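Local coordinates for alginate lyase (Paenibacillus sp. FPU-7, PDB 6KFN), which cleaves alginate, probably by beta-elimination as other alginate lyases do, and folds as a right-handed parallel beta-helix, at residues G251-N259 with D276-Q285; F121-N132 with Y161-G172. All blocks are in the same frame, centred on the assembly; numbering follows the deposited sequence. Where two conformers were deposited one is given.

Contact 1: G251-N259 with D276-Q285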
ATOM      1  N   GLY A 251      -6.359 -16.375   6.004  1.00  4.43           N
ATOM      2  CA  GLY A 251      -7.660 -15.769   5.714  1.00  4.31           C
ATOM      3  C   GLY A 251      -8.604 -15.873   6.888  1.00  4.47           C
ATOM      4  O   GLY A 251      -9.813 -16.062   6.713  1.00  4.95           O
ATOM      5  N   GLN A 252      -8.052 -15.736   8.104  1.00  4.53           N
ATOM      6  CA  GLN A 252      -8.787 -15.929   9.332  1.00  4.77           C
ATOM      7  C   GLN A 252      -8.873 -14.649  10.138  1.00  4.72           C
ATOM      8  O   GLN A 252      -7.931 -13.839  10.198  1.00  4.69           O
ATOM      9  CB  GLN A 252      -8.182 -17.035  10.191  1.00  5.95           C
ATOM     10  CG  GLN A 252      -8.088 -18.370   9.466  1.00  7.56           C
ATOM     11  CD  GLN A 252      -9.439 -18.919   9.071  1.00  6.44           C
ATOM     12  OE1 GLN A 252     -10.395 -18.969   9.832  1.00  8.38           O
ATOM     13  NE2 GLN A 252      -9.541 -19.350   7.821  1.00  8.39           N
ATOM     14  N   ASN A 253      -9.986 -14.513  10.860  1.00  4.84           N
ATOM     15  CA  ASN A 253     -10.161 -13.437  11.816  1.00  5.08           C
ATOM     16  C   ASN A 253      -9.965 -12.069  11.184  1.00  4.94           C
ATOM     17  O   ASN A 253      -9.301 -11.208  11.741  1.00  6.47           O
ATOM     18  CB  ASN A 253      -9.267 -13.611  13.052  1.00  5.46           C
ATOM     19  CG  ASN A 253      -9.637 -12.660  14.164  1.00  6.68           C
ATOM     20  OD1 ASN A 253     -10.837 -12.429  14.438  1.00 10.36           O
ATOM     21  ND2 ASN A 253      -8.644 -12.111  14.840  1.00  6.39           N
ATOM     22  N   ALA A 254     -10.560 -11.849  10.015  1.00  4.96           N
ATOM     23  CA  ALA A 254     -10.623 -10.516   9.426  1.00  5.43           C
ATOM     24  C   ALA A 254     -11.784  -9.746  10.060  1.00  6.47           C
ATOM     25  O   ALA A 254     -12.856 -10.311  10.233  1.00 16.61           O
ATOM     26  CB  ALA A 254     -10.858 -10.606   7.926  1.00  6.49           C
ATOM     27  N   THR A 255     -11.583  -8.519  10.448  1.00  4.76           N
ATOM     28  CA  THR A 255     -12.615  -7.710  11.075  1.00  5.35           C
ATOM     29  C   THR A 255     -12.935  -6.516  10.184  1.00  5.35           C
ATOM     30  O   THR A 255     -12.033  -5.807   9.776  1.00  7.31           O
ATOM     31  CB  THR A 255     -12.162  -7.235  12.460  1.00  6.68           C
ATOM     32  OG1 THR A 255     -11.880  -8.349  13.279  1.00  7.81           O
ATOM     33  CG2 THR A 255     -13.194  -6.320  13.108  1.00 11.05           C
ATOM     34  N   PHE A 256     -14.229  -6.300   9.927  1.00  4.86           N
ATOM     35  CA  PHE A 256     -14.702  -5.200   9.094  1.00  4.99           C
ATOM     36  C   PHE A 256     -15.704  -4.392   9.893  1.00  5.18           C
ATOM     37  O   PHE A 256     -16.820  -4.862  10.139  1.00  6.25           O
ATOM     38  CB  PHE A 256     -15.400  -5.729   7.823  1.00  5.27           C
ATOM     39  CG  PHE A 256     -14.491  -6.499   6.915  1.00  5.19           C
ATOM     40  CD1 PHE A 256     -14.272  -7.867   7.083  1.00  5.31           C
ATOM     41  CD2 PHE A 256     -13.831  -5.863   5.859  1.00  5.80           C
ATOM     42  CE1 PHE A 256     -13.436  -8.569   6.245  1.00  5.57           C
ATOM     43  CE2 PHE A 256     -12.977  -6.573   5.016  1.00  5.29           C
ATOM     44  CZ  PHE A 256     -12.796  -7.928   5.199  1.00  5.61           C
ATOM     45  N   THR A 257     -15.320  -3.187  10.311  1.00  5.36           N
ATOM     46  CA  THR A 257     -16.218  -2.367  11.104  1.00  6.09           C
ATOM     47  C   THR A 257     -16.290  -0.959  10.563  1.00  5.31           C
ATOM     48  O   THR A 257     -15.295  -0.353  10.188  1.00  5.79           O
ATOM     49  CB  THR A 257     -15.878  -2.342  12.584  1.00  7.84           C
ATOM     50  OG1 THR A 257     -14.581  -1.848  12.732  1.00  9.31           O
ATOM     51  CG2 THR A 257     -15.967  -3.708  13.188  1.00 10.57           C
ATOM     52  N   GLY A 258     -17.503  -0.395  10.572  1.00  5.66           N
ATOM     53  CA  GLY A 258     -17.659   1.021  10.321  1.00  5.89           C
ATOM     54  C   GLY A 258     -17.345   1.465   8.905  1.00  5.64           C
ATOM     55  O   GLY A 258     -17.094   2.663   8.721  1.00  6.37           O
ATOM     56  N   ASN A 259     -17.344   0.572   7.935  1.00  4.94           N
ATOM     57  CA  ASN A 259     -17.039   0.940   6.557  1.00  5.27           C
ATOM     58  C   ASN A 259     -18.338   1.345   5.849  1.00  5.34           C
ATOM     59  O   ASN A 259     -19.400   0.848   6.196  1.00  8.03           O
ATOM     60  CB  ASN A 259     -16.405  -0.241   5.808  1.00  4.85           C
ATOM     61  CG  ASN A 259     -15.121  -0.693   6.468  1.00  4.55           C
ATOM     62  OD1 ASN A 259     -14.094  -0.037   6.364  1.00  4.99           O
ATOM     63  ND2 ASN A 259     -15.177  -1.821   7.170  1.00  4.91           N
ATOM     64  N   ASP A 276     -13.351 -21.436   3.622  1.00  6.41           N
ATOM     65  CA  ASP A 276     -13.070 -21.537   5.035  1.00  6.58           C
ATOM     66  C   ASP A 276     -12.655 -20.202   5.661  1.00  5.84           C
ATOM     67  O   ASP A 276     -12.337 -20.166   6.851  1.00  6.85           O
ATOM     68  CB  ASP A 276     -11.958 -22.578   5.269  1.00  7.55           C
ATOM     69  CG  ASP A 276     -12.351 -23.962   4.949  1.00  9.63           C
ATOM     70  OD1 ASP A 276     -13.500 -24.350   5.187  1.00 13.17           O
ATOM     71  OD2 ASP A 276     -11.478 -24.714   4.455  1.00 12.91           O
ATOM     72  N   ALA A 277     -12.649 -19.111   4.904  1.00  5.27           N
ATOM     73  CA  ALA A 277     -12.212 -17.839   5.446  1.00  5.01           C
ATOM     74  C   ALA A 277     -13.153 -17.398   6.559  1.00  5.16           C
ATOM     75  O   ALA A 277     -14.348 -17.673   6.503  1.00  6.26           O
ATOM     76  CB  ALA A 277     -12.204 -16.792   4.344  1.00  5.50           C
ATOM     77  N   THR A 278     -12.630 -16.680   7.564  1.00  5.21           N
ATOM     78  CA  THR A 278     -13.485 -16.194   8.632  1.00  5.25           C
ATOM     79  C   THR A 278     -13.332 -14.683   8.812  1.00  5.28           C
ATOM     80  O   THR A 278     -12.237 -14.120   8.710  1.00  5.43           O
ATOM     81  CB  THR A 278     -13.243 -16.914   9.971  1.00  6.36           C
ATOM     82  OG1 THR A 278     -11.880 -16.758  10.379  1.00  5.96           O
ATOM     83  CG2 THR A 278     -13.630 -18.382   9.883  1.00  6.56           C
ATOM     84  N   ALA A 279     -14.470 -14.061   9.131  1.00  5.38           N
ATOM     85  CA  ALA A 279     -14.519 -12.642   9.363  1.00  5.50           C
ATOM     86  C   ALA A 279     -15.566 -12.322  10.396  1.00  5.49           C
ATOM     87  O   ALA A 279     -16.505 -13.083  10.633  1.00  6.62           O
ATOM     88  CB  ALA A 279     -14.829 -11.908   8.049  1.00  6.77           C
ATOM     89  N   SER A 280     -15.447 -11.132  10.958  1.00  7.09           N
ATOM     90  CA  SER A 280     -16.453 -10.506  11.801  0.80  6.58           C
ATOM     91  C   SER A 280     -16.782  -9.156  11.188  1.00  6.64           C
ATOM     92  O   SER A 280     -15.917  -8.510  10.602  1.00  7.93           O
ATOM     93  CB  SER A 280     -15.952 -10.325  13.237  0.80  8.54           C
ATOM     94  OG  SER A 280     -15.548 -11.557  13.826  0.80 24.83           O
ATOM     95  N   ALA A 281     -18.027  -8.717  11.370  1.00  7.31           N
ATOM     96  CA  ALA A 281     -18.467  -7.472  10.762  1.00  8.23           C
ATOM     97  C   ALA A 281     -19.483  -6.789  11.660  1.00  8.46           C
ATOM     98  O   ALA A 281     -20.356  -7.434  12.249  1.00 11.30           O
ATOM     99  CB  ALA A 281     -19.040  -7.760   9.390  1.00  9.72           C
ATOM    100  N   ALA A 282     -19.393  -5.469  11.733  1.00  7.32           N
ATOM    101  CA  ALA A 282     -20.364  -4.673  12.465  1.00  9.55           C
ATOM    102  C   ALA A 282     -20.309  -3.234  11.980  1.00  7.78           C
ATOM    103  O   ALA A 282     -19.251  -2.722  11.642  1.00  7.86           O
ATOM    104  CB  ALA A 282     -20.094  -4.677  13.975  1.00 12.37           C
ATOM    105  N   GLY A 283     -21.481  -2.607  11.910  1.00  8.19           N
ATOM    106  CA  GLY A 283     -21.509  -1.190  11.644  1.00  9.10           C
ATOM    107  C   GLY A 283     -21.157  -0.788  10.243  1.00  7.58           C
ATOM    108  O   GLY A 283     -20.831   0.382  10.020  1.00  9.68           O
ATOM    109  N   ASN A 284     -21.197  -1.692   9.287  1.00  7.70           N
ATOM    110  CA  ASN A 284     -20.929  -1.350   7.896  1.00  6.56           C
ATOM    111  C   ASN A 284     -22.230  -0.889   7.246  1.00  7.82           C
ATOM    112  O   ASN A 284     -23.313  -1.351   7.584  1.00 13.04           O
ATOM    113  CB  ASN A 284     -20.346  -2.532   7.148  1.00  6.60           C
ATOM    114  CG  ASN A 284     -19.054  -3.012   7.781  1.00  6.01           C
ATOM    115  OD1 ASN A 284     -18.070  -2.267   7.837  1.00  5.93           O
ATOM    116  ND2 ASN A 284     -19.027  -4.243   8.249  1.00  7.17           N
ATOM    117  N   GLN A 285     -22.114   0.067   6.344  1.00  6.41           N
ATOM    118  CA  GLN A 285     -23.232   0.658   5.628  0.59  5.65           C
ATOM    119  C   GLN A 285     -23.050   0.411   4.143  1.00  6.06           C
ATOM    120  O   GLN A 285     -21.993   0.683   3.592  1.00  8.39           O
ATOM    121  CB  GLN A 285     -23.302   2.153   5.910  0.59  7.22           C
ATOM    122  CG  GLN A 285     -23.630   2.503   7.339  0.59 13.14           C
ATOM    123  CD  GLN A 285     -23.624   4.009   7.624  0.59 23.61           C
ATOM    124  OE1 GLN A 285     -22.925   4.474   8.523  0.59 29.90           O
ATOM    125  NE2 GLN A 285     -24.419   4.769   6.873  0.59 39.18           N
TER
HETATM  126  O   HOH W   1     -13.061 -11.860  12.995  1.00 17.95           O

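Contact 2: F121-N132 with Y161-G172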
ATOM      1  N   PHE A 121       5.061  -4.063   0.969  1.00  4.81           N
ATOM      2  CA  PHE A 121       5.737  -4.456   2.208  1.00  5.00           C
ATOM      3  C   PHE A 121       6.159  -5.923   2.060  1.00  4.60           C
ATOM      4  O   PHE A 121       5.295  -6.794   1.972  1.00  5.83           O
ATOM      5  CB  PHE A 121       4.807  -4.336   3.408  1.00  5.21           C
ATOM      6  CG  PHE A 121       4.251  -2.950   3.628  1.00  4.98           C
ATOM      7  CD1 PHE A 121       4.974  -2.023   4.315  1.00  6.00           C
ATOM      8  CD2 PHE A 121       3.015  -2.593   3.152  1.00  6.36           C
ATOM      9  CE1 PHE A 121       4.485  -0.751   4.537  1.00  7.13           C
ATOM     10  CE2 PHE A 121       2.509  -1.329   3.364  1.00  7.54           C
ATOM     11  CZ  PHE A 121       3.259  -0.389   4.079  1.00  6.89           C
ATOM     12  N   ARG A 122       7.464  -6.190   1.975  1.00  4.82           N
ATOM     13  CA  ARG A 122       7.933  -7.531   1.615  1.00  4.88           C
ATOM     14  C   ARG A 122       9.009  -8.005   2.573  1.00  4.74           C
ATOM     15  O   ARG A 122       9.689  -7.231   3.264  1.00  4.91           O
ATOM     16  CB  ARG A 122       8.435  -7.504   0.151  1.00  5.08           C
ATOM     17  CG  ARG A 122       8.581  -8.870  -0.500  1.00  6.33           C
ATOM     18  CD  ARG A 122       8.911  -8.799  -1.976  1.00  7.12           C
ATOM     19  NE  ARG A 122      10.266  -8.290  -2.176  1.00  7.12           N
ATOM     20  CZ  ARG A 122      10.806  -8.098  -3.370  1.00  8.83           C
ATOM     21  NH1 ARG A 122      10.153  -8.404  -4.477  1.00 11.23           N
ATOM     22  NH2 ARG A 122      12.035  -7.599  -3.462  1.00 10.76           N
ATOM     23  N   ASP A 123       9.209  -9.327   2.568  1.00  5.04           N
ATOM     24  CA  ASP A 123      10.353  -9.940   3.239  1.00  4.92           C
ATOM     25  C   ASP A 123      10.436  -9.510   4.702  1.00  4.98           C
ATOM     26  O   ASP A 123      11.449  -9.043   5.195  1.00  5.48           O
ATOM     27  CB  ASP A 123      11.658  -9.678   2.485  1.00  6.15           C
ATOM     28  CG  ASP A 123      12.797 -10.556   2.917  1.00  6.72           C
ATOM     29  OD1 ASP A 123      12.552 -11.654   3.434  1.00  7.19           O
ATOM     30  OD2 ASP A 123      13.961 -10.157   2.689  1.00 10.91           O
ATOM     31  N   GLY A 124       9.315  -9.716   5.409  1.00  5.14           N
ATOM     32  CA  GLY A 124       9.304  -9.486   6.848  1.00  5.28           C
ATOM     33  C   GLY A 124       9.109  -8.041   7.270  1.00  4.75           C
ATOM     34  O   GLY A 124       9.121  -7.774   8.472  1.00  5.60           O
ATOM     35  N   SER A 125       8.914  -7.123   6.341  1.00  4.48           N
ATOM     36  CA  SER A 125       8.772  -5.706   6.685  1.00  4.48           C
ATOM     37  C   SER A 125       7.555  -5.501   7.561  1.00  4.35           C
ATOM     38  O   SER A 125       6.431  -5.762   7.120  1.00  4.59           O
ATOM     39  CB  SER A 125       8.595  -4.883   5.400  1.00  4.51           C
ATOM     40  OG  SER A 125       9.776  -4.851   4.630  1.00  4.67           O
ATOM     41  N   SER A 126       7.774  -5.014   8.792  1.00  4.40           N
ATOM     42  CA  SER A 126       6.754  -4.987   9.817  1.00  4.40           C
ATOM     43  C   SER A 126       6.734  -3.656  10.556  1.00  4.43           C
ATOM     44  O   SER A 126       7.707  -2.905  10.598  1.00  4.74           O
ATOM     45  CB  SER A 126       6.983  -6.130  10.805  1.00  4.74           C
ATOM     46  OG  SER A 126       6.884  -7.399  10.188  1.00  5.09           O
ATOM     47  N   ASP A 127       5.585  -3.394  11.197  1.00  4.57           N
ATOM     48  CA  ASP A 127       5.455  -2.233  12.066  1.00  4.57           C
ATOM     49  C   ASP A 127       5.681  -0.927  11.310  1.00  4.76           C
ATOM     50  O   ASP A 127       6.192   0.044  11.865  1.00  5.80           O
ATOM     51  CB  ASP A 127       6.352  -2.314  13.313  1.00  5.68           C
ATOM     52  CG  ASP A 127       6.071  -3.577  14.086  1.00  6.35           C
ATOM     53  OD1 ASP A 127       4.943  -3.684  14.642  1.00  7.47           O
ATOM     54  OD2 ASP A 127       6.949  -4.483  14.138  1.00  8.51           O
ATOM     55  N   ASN A 128       5.280  -0.904  10.037  1.00  4.57           N
ATOM     56  CA  ASN A 128       5.382   0.288   9.203  1.00  4.53           C
ATOM     57  C   ASN A 128       4.017   0.958   9.104  1.00  4.43           C
ATOM     58  O   ASN A 128       2.992   0.358   9.421  1.00  4.95           O
ATOM     59  CB  ASN A 128       5.872  -0.089   7.819  1.00  4.41           C
ATOM     60  CG  ASN A 128       7.182  -0.859   7.873  1.00  4.40           C
ATOM     61  OD1 ASN A 128       8.205  -0.287   8.261  1.00  4.86           O
ATOM     62  ND2 ASN A 128       7.178  -2.118   7.473  1.00  4.61           N
ATOM     63  N   ILE A 129       4.012   2.209   8.639  1.00  4.71           N
ATOM     64  CA  ILE A 129       2.765   2.920   8.378  1.00  5.09           C
ATOM     65  C   ILE A 129       2.896   3.712   7.089  1.00  4.83           C
ATOM     66  O   ILE A 129       3.925   4.326   6.843  1.00  5.48           O
ATOM     67  CB  ILE A 129       2.337   3.810   9.556  1.00  6.13           C
ATOM     68  CG1 ILE A 129       0.958   4.449   9.310  1.00  6.63           C
ATOM     69  CG2 ILE A 129       3.382   4.822   9.924  1.00  7.47           C
ATOM     70  CD1 ILE A 129       0.294   4.933  10.555  1.00 10.73           C
ATOM     71  N   ILE A 130       1.837   3.707   6.308  1.00  4.77           N
ATOM     72  CA  ILE A 130       1.626   4.685   5.258  1.00  4.89           C
ATOM     73  C   ILE A 130       0.345   5.429   5.584  1.00  4.61           C
ATOM     74  O   ILE A 130      -0.710   4.822   5.788  1.00  5.03           O
ATOM     75  CB  ILE A 130       1.650   4.087   3.839  1.00  5.17           C
ATOM     76  CG1 ILE A 130       1.464   5.205   2.810  1.00  5.92           C
ATOM     77  CG2 ILE A 130       0.664   2.950   3.640  1.00  5.67           C
ATOM     78  CD1 ILE A 130       1.821   4.823   1.392  1.00  7.22           C
ATOM     79  N   ARG A 131       0.450   6.765   5.647  1.00  5.28           N
ATOM     80  CA  ARG A 131      -0.663   7.592   6.033  1.00  5.26           C
ATOM     81  C   ARG A 131      -0.745   8.818   5.138  1.00  4.91           C
ATOM     82  O   ARG A 131       0.252   9.280   4.571  1.00  5.13           O
ATOM     83  CB  ARG A 131      -0.597   7.975   7.498  1.00  6.37           C
ATOM     84  CG  ARG A 131       0.544   8.844   7.881  1.00  9.64           C
ATOM     85  CD  ARG A 131       0.246   9.555   9.190  1.00 39.13           C
ATOM     86  NE  ARG A 131       0.673   8.757  10.306  1.00 51.99           N
ATOM     87  CZ  ARG A 131       1.920   8.740  10.736  1.00 36.74           C
ATOM     88  NH1 ARG A 131       2.831   9.446  10.126  1.00 33.32           N
ATOM     89  NH2 ARG A 131       2.247   7.985  11.752  1.00 29.37           N
ATOM     90  N   ASN A 132      -1.948   9.363   5.031  1.00  5.46           N
ATOM     91  CA  ASN A 132      -2.150  10.687   4.432  1.00  6.18           C
ATOM     92  C   ASN A 132      -1.489  10.765   3.049  1.00  5.51           C
ATOM     93  O   ASN A 132      -0.762  11.700   2.740  1.00  6.58           O
ATOM     94  CB  ASN A 132      -1.606  11.796   5.333  1.00  7.59           C
ATOM     95  CG  ASN A 132      -2.167  11.744   6.714  1.00 18.82           C
ATOM     96  OD1 ASN A 132      -3.335  11.397   6.901  1.00 15.94           O
ATOM     97  ND2 ASN A 132      -1.346  12.089   7.708  1.00 48.31           N
ATOM     98  N   TYR A 161      10.990 -15.047   0.308  1.00  7.03           N
ATOM     99  CA  TYR A 161      10.805 -13.845   1.119  1.00  7.20           C
ATOM    100  C   TYR A 161      10.062 -14.233   2.401  1.00  6.86           C
ATOM    101  O   TYR A 161       9.116 -15.017   2.360  1.00  8.40           O
ATOM    102  CB  TYR A 161       9.999 -12.787   0.383  1.00  7.68           C
ATOM    103  CG  TYR A 161      10.635 -12.304  -0.895  1.00  8.84           C
ATOM    104  CD1 TYR A 161      11.893 -11.724  -0.906  1.00 10.00           C
ATOM    105  CD2 TYR A 161       9.985 -12.439  -2.091  1.00 11.20           C
ATOM    106  CE1 TYR A 161      12.492 -11.288  -2.077  1.00 14.23           C
ATOM    107  CE2 TYR A 161      10.547 -11.996  -3.296  1.00 15.56           C
ATOM    108  CZ  TYR A 161      11.817 -11.441  -3.271  1.00 14.27           C
ATOM    109  OH  TYR A 161      12.429 -11.004  -4.437  1.00 18.89           O
ATOM    110  N   ASN A 162      10.458 -13.621   3.518  1.00  6.20           N
ATOM    111  CA  ASN A 162       9.758 -13.847   4.777  1.00  5.69           C
ATOM    112  C   ASN A 162       8.322 -13.363   4.650  1.00  5.08           C
ATOM    113  O   ASN A 162       8.069 -12.183   4.355  1.00  5.32           O
ATOM    114  CB  ASN A 162      10.542 -13.123   5.864  1.00  6.09           C
ATOM    115  CG  ASN A 162       9.993 -13.296   7.247  1.00  7.77           C
ATOM    116  OD1 ASN A 162       8.890 -13.629   7.493  1.00 10.27           O
ATOM    117  ND2 ASN A 162      10.808 -12.946   8.208  1.00 21.04           N
ATOM    118  N   LYS A 163       7.389 -14.265   4.889  1.00  5.28           N
ATOM    119  CA  LYS A 163       5.961 -13.974   4.737  0.77  5.15           C
ATOM    120  C   LYS A 163       5.450 -13.002   5.782  1.00  4.87           C
ATOM    121  O   LYS A 163       4.358 -12.418   5.615  1.00  4.88           O
ATOM    122  CB  LYS A 163       5.174 -15.290   4.838  0.77  4.44           C
ATOM    123  CG  LYS A 163       5.097 -15.877   6.251  0.77  4.43           C
ATOM    124  CD  LYS A 163       4.541 -17.271   6.249  0.77  6.09           C
ATOM    125  CE  LYS A 163       4.257 -17.764   7.654  0.77 12.66           C
ATOM    126  NZ  LYS A 163       3.979 -19.227   7.730  0.77 26.90           N
ATOM    127  N   SER A 164       6.162 -12.850   6.896  1.00  4.59           N
ATOM    128  CA  SER A 164       5.634 -12.152   8.072  1.00  4.94           C
ATOM    129  C   SER A 164       5.861 -10.636   7.983  1.00  4.76           C
ATOM    130  O   SER A 164       6.564 -10.026   8.797  1.00  5.56           O
ATOM    131  CB  SER A 164       6.261 -12.721   9.335  1.00  5.55           C
ATOM    132  OG  SER A 164       5.928 -14.101   9.508  1.00  6.70           O
ATOM    133  N   ALA A 165       5.222 -10.029   6.984  1.00  4.64           N
ATOM    134  CA  ALA A 165       5.172  -8.575   6.855  1.00  4.36           C
ATOM    135  C   ALA A 165       3.975  -8.119   7.682  1.00  4.19           C
ATOM    136  O   ALA A 165       2.844  -8.019   7.193  1.00  4.78           O
ATOM    137  CB  ALA A 165       5.033  -8.183   5.385  1.00  4.88           C
ATOM    138  N   ASP A 166       4.228  -7.908   8.983  1.00  4.33           N
ATOM    139  CA  ASP A 166       3.194  -7.901  10.000  1.00  4.41           C
ATOM    140  C   ASP A 166       2.973  -6.514  10.604  1.00  4.40           C
ATOM    141  O   ASP A 166       3.883  -5.682  10.684  1.00  4.74           O
ATOM    142  CB  ASP A 166       3.552  -8.882  11.105  1.00  5.24           C
ATOM    143  CG  ASP A 166       3.458 -10.368  10.640  1.00  6.02           C
ATOM    144  OD1 ASP A 166       2.974 -10.637   9.532  1.00  6.04           O
ATOM    145  OD2 ASP A 166       3.870 -11.263  11.408  1.00  8.49           O
ATOM    146  N   ARG A 167       1.738  -6.305  11.081  1.00  4.34           N
ATOM    147  CA  ARG A 167       1.388  -5.115  11.839  1.00  5.12           C
ATOM    148  C   ARG A 167       1.627  -3.827  11.054  1.00  5.05           C
ATOM    149  O   ARG A 167       1.884  -2.777  11.629  1.00  6.96           O
ATOM    150  CB  ARG A 167       2.078  -5.077  13.223  1.00  5.82           C
ATOM    151  CG  ARG A 167       1.763  -6.297  14.075  1.00  6.85           C
ATOM    152  CD  ARG A 167       2.608  -6.307  15.381  1.00  8.38           C
ATOM    153  NE  ARG A 167       4.026  -6.345  15.113  1.00  7.45           N
ATOM    154  CZ  ARG A 167       4.724  -7.381  14.681  1.00  7.50           C
ATOM    155  NH1 ARG A 167       4.213  -8.606  14.716  1.00  9.73           N
ATOM    156  NH2 ARG A 167       5.950  -7.213  14.237  1.00  8.55           N
ATOM    157  N   ASN A 168       1.500  -3.899   9.730  1.00  4.45           N
ATOM    158  CA  ASN A 168       1.585  -2.702   8.914  1.00  4.46           C
ATOM    159  C   ASN A 168       0.240  -2.002   8.882  1.00  4.43           C
ATOM    160  O   ASN A 168      -0.813  -2.626   8.884  1.00  5.27           O
ATOM    161  CB  ASN A 168       2.062  -3.059   7.502  1.00  4.49           C
ATOM    162  CG  ASN A 168       3.467  -3.604   7.530  1.00  4.31           C
ATOM    163  OD1 ASN A 168       4.385  -2.915   7.996  1.00  4.69           O
ATOM    164  ND2 ASN A 168       3.671  -4.818   7.024  1.00  4.30           N
ATOM    165  N   VAL A 169       0.306  -0.663   8.886  1.00  4.99           N
ATOM    166  CA  VAL A 169      -0.852   0.199   8.997  1.00  4.85           C
ATOM    167  C   VAL A 169      -0.980   1.069   7.761  1.00  4.52           C
ATOM    168  O   VAL A 169      -0.011   1.703   7.335  1.00  5.42           O
ATOM    169  CB  VAL A 169      -0.774   1.054  10.268  1.00  5.41           C
ATOM    170  CG1 VAL A 169      -1.949   2.010  10.371  1.00  6.41           C
ATOM    171  CG2 VAL A 169      -0.678   0.163  11.523  1.00  6.89           C
ATOM    172  N   ILE A 170      -2.197   1.135   7.232  1.00  4.63           N
ATOM    173  CA  ILE A 170      -2.585   1.955   6.110  1.00  4.48           C
ATOM    174  C   ILE A 170      -3.681   2.872   6.641  1.00  4.22           C
ATOM    175  O   ILE A 170      -4.749   2.379   7.014  1.00  4.86           O
ATOM    176  CB  ILE A 170      -3.097   1.081   4.951  1.00  4.70           C
ATOM    177  CG1 ILE A 170      -1.976   0.130   4.440  1.00  6.10           C
ATOM    178  CG2 ILE A 170      -3.689   1.940   3.841  1.00  5.32           C
ATOM    179  CD1 ILE A 170      -2.419  -1.109   3.838  1.00 13.25           C
ATOM    180  N   SER A 171      -3.401   4.180   6.775  1.00  4.38           N
ATOM    181  CA  SER A 171      -4.271   5.076   7.532  1.00  4.78           C
ATOM    182  C   SER A 171      -4.492   6.376   6.796  1.00  4.64           C
ATOM    183  O   SER A 171      -3.548   7.102   6.511  1.00  5.56           O
ATOM    184  CB  SER A 171      -3.651   5.354   8.902  1.00  6.36           C
ATOM    185  OG  SER A 171      -4.455   6.176   9.661  1.00  9.10           O
ATOM    186  N   GLY A 172      -5.745   6.701   6.475  1.00  4.87           N
ATOM    187  CA  GLY A 172      -6.002   7.970   5.824  1.00  5.77           C
ATOM    188  C   GLY A 172      -5.417   8.060   4.431  1.00  5.78           C
ATOM    189  O   GLY A 172      -4.899   9.115   4.038  1.00  7.74           O
TER
HETATM  190  O   HOH W   2       6.934 -10.866   2.118  1.00  5.70           O
HETATM  191  O   HOH W   3       2.712   0.282  12.303  1.00 23.08           O
HETATM  192  O   HOH W   4      -2.496   8.085  10.754  1.00 29.79           O
HETATM  193  O   HOH W   5      -5.723  11.717   5.336  1.00 32.54           O

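Contact 1: G251-N259 with D276-Q285
F256 and A279 meet on the buried side of two adjacent parallel strands, 254-257 and 278-282. The ring lies with its edge toward the neighbouring strand, and its CE1 comes 4.0 Å from A279 CB; CG stands beside the backbone N (chi1 -63°), which sends the ring back toward the start of its strand, with F241 and V243 also against it. A254 and A281 complete this apolar row. Such in-register pairing of coils builds a parallel beta-helix, here of the right-handed pectate-lyase-like kind, and its asparagine ladder appears where the strands turn. There N259 and N284 lie side by side, their amide planes 12° apart. N284 OD1 accepts twice, from N259 N at 2.9 Å and from N259 ND2 at 3.0 Å, while N284 ND2 turns back to F256 O at 3.0 Å, standing well above that carbonyl's plane. N284 ND2 also reaches Y293 OH, fixing the amide's rotation, and N259 continues the ladder to the previous coil through N227 N and I224 O. The outward face is looser: T255, T257, S280 and A282 stand there, and a water joins N253 OD1, A254 O and S280 OG, while N253 ND2 is held by D221. Near the strand starts, T278 OG1 donates to Q252 OE1 at 2.7 Å and accepts from N253 N at 3.0 Å, while Q252 NE2 reaches D276 O, almost straight (170°), and also W250 O.

Contact 2: F121-N132 with Y161-G172
Two successive coils of a right-handed beta-helix meet here, strand 129-131 running parallel to strand 169-171, with the turns before them stacked as well. The amide of N168 lies over one face of the F121 ring, the planes 15° apart, and its CB sits almost on the ring normal, 4.3 Å from the centroid. N168 ND2 donates to S125 O at 2.9 Å, nearly straight, and N168 OD1 takes both N128 N and N128 ND2 (3.0 Å from the latter), so the buried amide is held at both ends. N128 is tied onward to V104 N and A101 O. On the outer side R167 grips D127 side-on: NE meets OD1 and NH2 meets OD2, the latter at 2.9 Å, both on the syn sides of the carboxylate. At the far end, the guanidinium of R122 lies flat on the Y161 ring, 4.0 Å between centres and planes 9° apart. The bend at chi3 (69°) lets NE sit over the ring, while D99 supplies its salt-bridge partner. Next to it D123 OD1 accepts N162 N at 2.9 Å. I129 CD1 packs against V169 CG1 at 3.7 Å on the outward face, and I130 against I170 inside. N128 and N168, side by side at the turn with amides hydrogen-bonded and nearly parallel, form a step of an asparagine ladder, a recurrent feature of parallel beta-helices.

Both contacts illustrate one principle: neighbouring coils of a beta-helix repeat a backbone register and let the side chains adapt to their place. Contact 2 sits near the middle of the chain, contact 1 about 20 Å from the chain's centre in later coils, and nearest atoms of the two are about 10 Å apart. Each is partly buried and each reaches the same run of parallel strands, with an asparagine pair at a turn. Each has one buried phenylalanine, to which contact 2 adds isoleucines and contact 1 alanines. The longer turns of contact 2 bring ionic and cation-pi contacts, where contact 1 relies on neutral amide and hydroxyl bonds.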